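Local coordinates for GGDEF and EAL domain-containing protein (Vibrio cholerae O1 str. 2010EL-1786, PDB 6PWK) that binds the second messenger c-di-GMP and probably acts as its membrane receptor in the circuit that controls large adhesins and biofilm formation, at residues 138-143 and 153-158. Sequence-based numbering, arbitrary orientation.
Sequences GVVSNK and SLLDNA. With C2E (9,9'-[(2R,3R,3aS,5S,7aR,9R,10R,10aS,12S,14aR)-3,5,10,12-tetrahydroxy-5,12-dioxidooctahydro-2H,7H-difuro[3,2-d:3',2'-j][1,3,7,9,2,8]tetraoxadiphosphacyclododecine-2,9-diyl]bis(2-amino-1,9-dihydro-6H-purin-6-one)), chain D.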
loop_
_atom_site.group_PDB
_atom_site.type_symbol
_atom_site.label_atom_id
_atom_site.label_comp_id
_atom_site.label_asym_id
_atom_site.label_seq_id
_atom_site.Cartn_x
_atom_site.Cartn_y
_atom_site.Cartn_z
ATOM N N GLY A 138 23.524 -8.546 1.993
ATOM C CA GLY A 138 24.429 -7.632 2.663
ATOM C C GLY A 138 25.095 -8.337 3.834
ATOM O O GLY A 138 24.429 -9.006 4.627
ATOM N N VAL A 139 26.415 -8.194 3.917
ATOM C CA VAL A 139 27.207 -8.826 4.965
ATOM C C VAL A 139 28.105 -7.770 5.596
ATOM O O VAL A 139 28.658 -6.912 4.898
ATOM C CB VAL A 139 28.039 -10.011 4.423
ATOM C CG1 VAL A 139 27.135 -11.047 3.771
ATOM C CG2 VAL A 139 29.075 -9.539 3.426
ATOM N N VAL A 140 28.221 -7.808 6.923
ATOM C CA VAL A 140 29.143 -6.939 7.646
ATOM C C VAL A 140 29.949 -7.785 8.621
ATOM O O VAL A 140 29.438 -8.755 9.192
ATOM C CB VAL A 140 28.427 -5.775 8.377
ATOM C CG1 VAL A 140 27.024 -5.557 7.835
ATOM C CG2 VAL A 140 28.416 -5.972 9.891
ATOM N N SER A 141 31.221 -7.432 8.780
ATOM C CA SER A 141 32.108 -8.070 9.740
ATOM C C SER A 141 32.325 -7.124 10.913
ATOM O O SER A 141 32.681 -5.957 10.716
ATOM C CB SER A 141 33.448 -8.431 9.102
ATOM O OG SER A 141 34.205 -7.268 8.818
ATOM N N ASN A 142 32.108 -7.627 12.125
ATOM C CA ASN A 142 32.261 -6.822 13.331
ATOM C C ASN A 142 33.726 -6.852 13.743
ATOM O O ASN A 142 34.206 -7.838 14.305
ATOM C CB ASN A 142 31.357 -7.338 14.446
ATOM C CG ASN A 142 31.079 -6.285 15.502
ATOM O OD1 ASN A 142 31.058 -5.091 15.211
ATOM N ND2 ASN A 142 30.861 -6.727 16.736
ATOM N N LYS A 143 34.443 -5.766 13.454
ATOM C CA LYS A 143 35.843 -5.620 13.832
ATOM C C LYS A 143 36.050 -4.523 14.869
ATOM O O LYS A 143 37.195 -4.177 15.176
ATOM C CB LYS A 143 36.701 -5.355 12.592
ATOM C CG LYS A 143 36.574 -6.425 11.510
ATOM C CD LYS A 143 37.786 -6.430 10.589
ATOM C CE LYS A 143 37.612 -7.397 9.426
ATOM N NZ LYS A 143 36.846 -6.793 8.299
ATOM N N SER A 153 22.067 -0.938 11.425
ATOM C CA SER A 153 22.265 0.136 10.455
ATOM C C SER A 153 23.325 -0.240 9.427
ATOM O O SER A 153 23.140 -0.012 8.225
ATOM C CB SER A 153 22.649 1.427 11.177
ATOM O OG SER A 153 21.577 1.906 11.968
ATOM N N LEU A 154 24.444 -0.810 9.881
ATOM C CA LEU A 154 25.458 -1.299 8.953
ATOM C C LEU A 154 24.889 -2.375 8.040
ATOM O O LEU A 154 25.194 -2.411 6.842
ATOM C CB LEU A 154 26.656 -1.842 9.730
ATOM C CG LEU A 154 27.638 -0.829 10.315
ATOM C CD1 LEU A 154 28.350 -1.420 11.516
ATOM C CD2 LEU A 154 28.640 -0.410 9.256
ATOM N N LEU A 155 24.066 -3.266 8.595
ATOM C CA LEU A 155 23.446 -4.317 7.797
ATOM C C LEU A 155 22.525 -3.727 6.737
ATOM O O LEU A 155 22.445 -4.239 5.614
ATOM C CB LEU A 155 22.683 -5.266 8.722
ATOM C CG LEU A 155 22.637 -6.770 8.453
ATOM C CD1 LEU A 155 23.940 -7.272 7.870
ATOM C CD2 LEU A 155 22.321 -7.507 9.744
ATOM N N ASP A 156 21.831 -2.636 7.073
ATOM C CA ASP A 156 20.904 -2.019 6.130
ATOM C C ASP A 156 21.649 -1.269 5.032
ATOM O O ASP A 156 21.254 -1.317 3.860
ATOM C CB ASP A 156 19.955 -1.080 6.877
ATOM C CG ASP A 156 18.686 -0.790 6.102
ATOM O OD1 ASP A 156 18.395 -1.523 5.134
ATOM O OD2 ASP A 156 17.978 0.173 6.463
ATOM N N ASN A 157 22.726 -0.564 5.389
ATOM C CA ASN A 157 23.505 0.155 4.386
ATOM C C ASN A 157 24.270 -0.797 3.478
ATOM O O ASN A 157 24.445 -0.510 2.287
ATOM C CB ASN A 157 24.466 1.132 5.065
ATOM C CG ASN A 157 23.754 2.327 5.667
ATOM O OD1 ASN A 157 23.654 3.383 5.042
ATOM N ND2 ASN A 157 23.252 2.167 6.886
ATOM N N ALA A 158 24.734 -1.930 4.011
ATOM C CA ALA A 158 25.384 -2.924 3.165
ATOM C C ALA A 158 24.393 -3.545 2.191
ATOM O O ALA A 158 24.738 -3.824 1.038
ATOM C CB ALA A 158 26.042 -4.002 4.028
HETATM P P1 C2E D . 15.474 3.196 11.106
HETATM O O2P C2E D . 14.368 2.740 10.187
HETATM O O1P C2E D . 15.511 4.682 10.918
HETATM O "O5'" C2E D . 15.125 3.053 12.694
HETATM C "C5'" C2E D . 15.778 3.868 13.615
HETATM C "C4'" C2E D . 15.174 3.398 14.958
HETATM O "O4'" C2E D . 13.886 3.597 14.936
HETATM C "C3'" C2E D . 15.247 1.858 14.924
HETATM O "O3'" C2E D . 16.410 1.389 15.418
HETATM C "C2'" C2E D . 14.048 1.404 15.779
HETATM O "O2'" C2E D . 14.483 1.136 17.180
HETATM C "C1'" C2E D . 13.238 2.430 15.840
HETATM N N9 C2E D . 11.889 2.104 15.448
HETATM C C8 C2E D . 12.168 2.099 14.120
HETATM N N7 C2E D . 11.008 1.794 13.489
HETATM C C5 C2E D . 10.044 1.626 14.400
HETATM C C6 C2E D . 8.537 1.274 14.331
HETATM O O6 C2E D . 7.987 1.088 13.297
HETATM N N1 C2E D . 7.747 1.164 15.529
HETATM C C2 C2E D . 8.358 1.379 16.821
HETATM N N2 C2E D . 7.657 1.292 18.099
HETATM N N3 C2E D . 9.775 1.708 16.857
HETATM C C4 C2E D . 10.601 1.827 15.618
HETATM P P11 C2E D . 16.614 -0.236 15.110
HETATM O O21 C2E D . 15.441 -1.171 15.308
HETATM O O11 C2E D . 17.622 -0.714 16.118
HETATM O O5A C2E D . 17.408 -0.274 13.657
HETATM C C5A C2E D . 18.098 0.892 13.294
HETATM C C4A C2E D . 18.428 0.805 11.859
HETATM O O4A C2E D . 18.753 -0.422 11.530
HETATM C C3A C2E D . 17.054 1.195 10.974
HETATM O O3A C2E D . 16.988 2.668 10.697
HETATM C C2A C2E D . 17.156 0.593 9.920
HETATM O O2A C2E D . 17.951 1.434 8.955
HETATM C C1A C2E D . 17.940 -0.775 10.303
HETATM N N91 C2E D . 17.114 -1.772 10.541
HETATM C C81 C2E D . 16.544 -2.143 11.701
HETATM N N71 C2E D . 15.800 -3.229 11.433
HETATM C C51 C2E D . 15.920 -3.512 10.137
HETATM C C61 C2E D . 15.319 -4.613 9.268
HETATM O O61 C2E D . 14.602 -5.397 9.776
HETATM N N11 C2E D . 15.605 -4.711 7.867
HETATM C C21 C2E D . 16.481 -3.748 7.254
HETATM N N21 C2E D . 16.782 -3.830 5.830
HETATM N N31 C2E D . 17.053 -2.696 8.098
HETATM C C41 C2E D . 16.748 -2.603 9.563
#
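In the GGDEF domain, a beta-alpha-beta unit runs from strand 136-142 through helix 148-164 to strand 171-174; here the helix packs on the first strand by its inner face and holds c-di-GMP by its outer one. The axes of strand 138-142 and helix 153-158 approach to 6.9 Å and run closer to antiparallel than parallel, at 137°, as a helix returning over its own strand does. Val140 is the centre of the apolar contact. Its CG1 meets Leu155 CD1 at 3.5 Å, the two side chains crossing at about a right angle, and the same methyl also touches Leu154 CB and Ala158 CB, each at 4.2 Å. One valine branch thus sits among three helix residues. Leu155 CD1 continues over the strand backbone to lie 3.7 Å from Gly138 O. At Gly138 the strand and helix backbones come together, with its CA 4.8 Å from the CA of Ala158; the absence of a side chain at Gly138 is consistent with this close approach. Strands 45-51 and 171-174 flank strand 136-142 in the sheet and widen this buried core, Leu155 touching Val47 and Ile49, and Leu154 and Ala158 touching Ile173. On the helix side away from the strand, Asp156 has CG anti to the backbone N (chi1 -159°), which carries its carboxylate to the ligand, and Lys184 forms a salt bridge with OD2. The lysine charge would probably favour the ionised carboxylate, which can accept at both oxygens. Both take part in binding: the guanine amino group N21 of c-di-GMP donates to Asp156 OD1, at an N-H...O angle of 160°, while the ribose hydroxyl O2A donates to Asp156 OD2 over 2.8 Å.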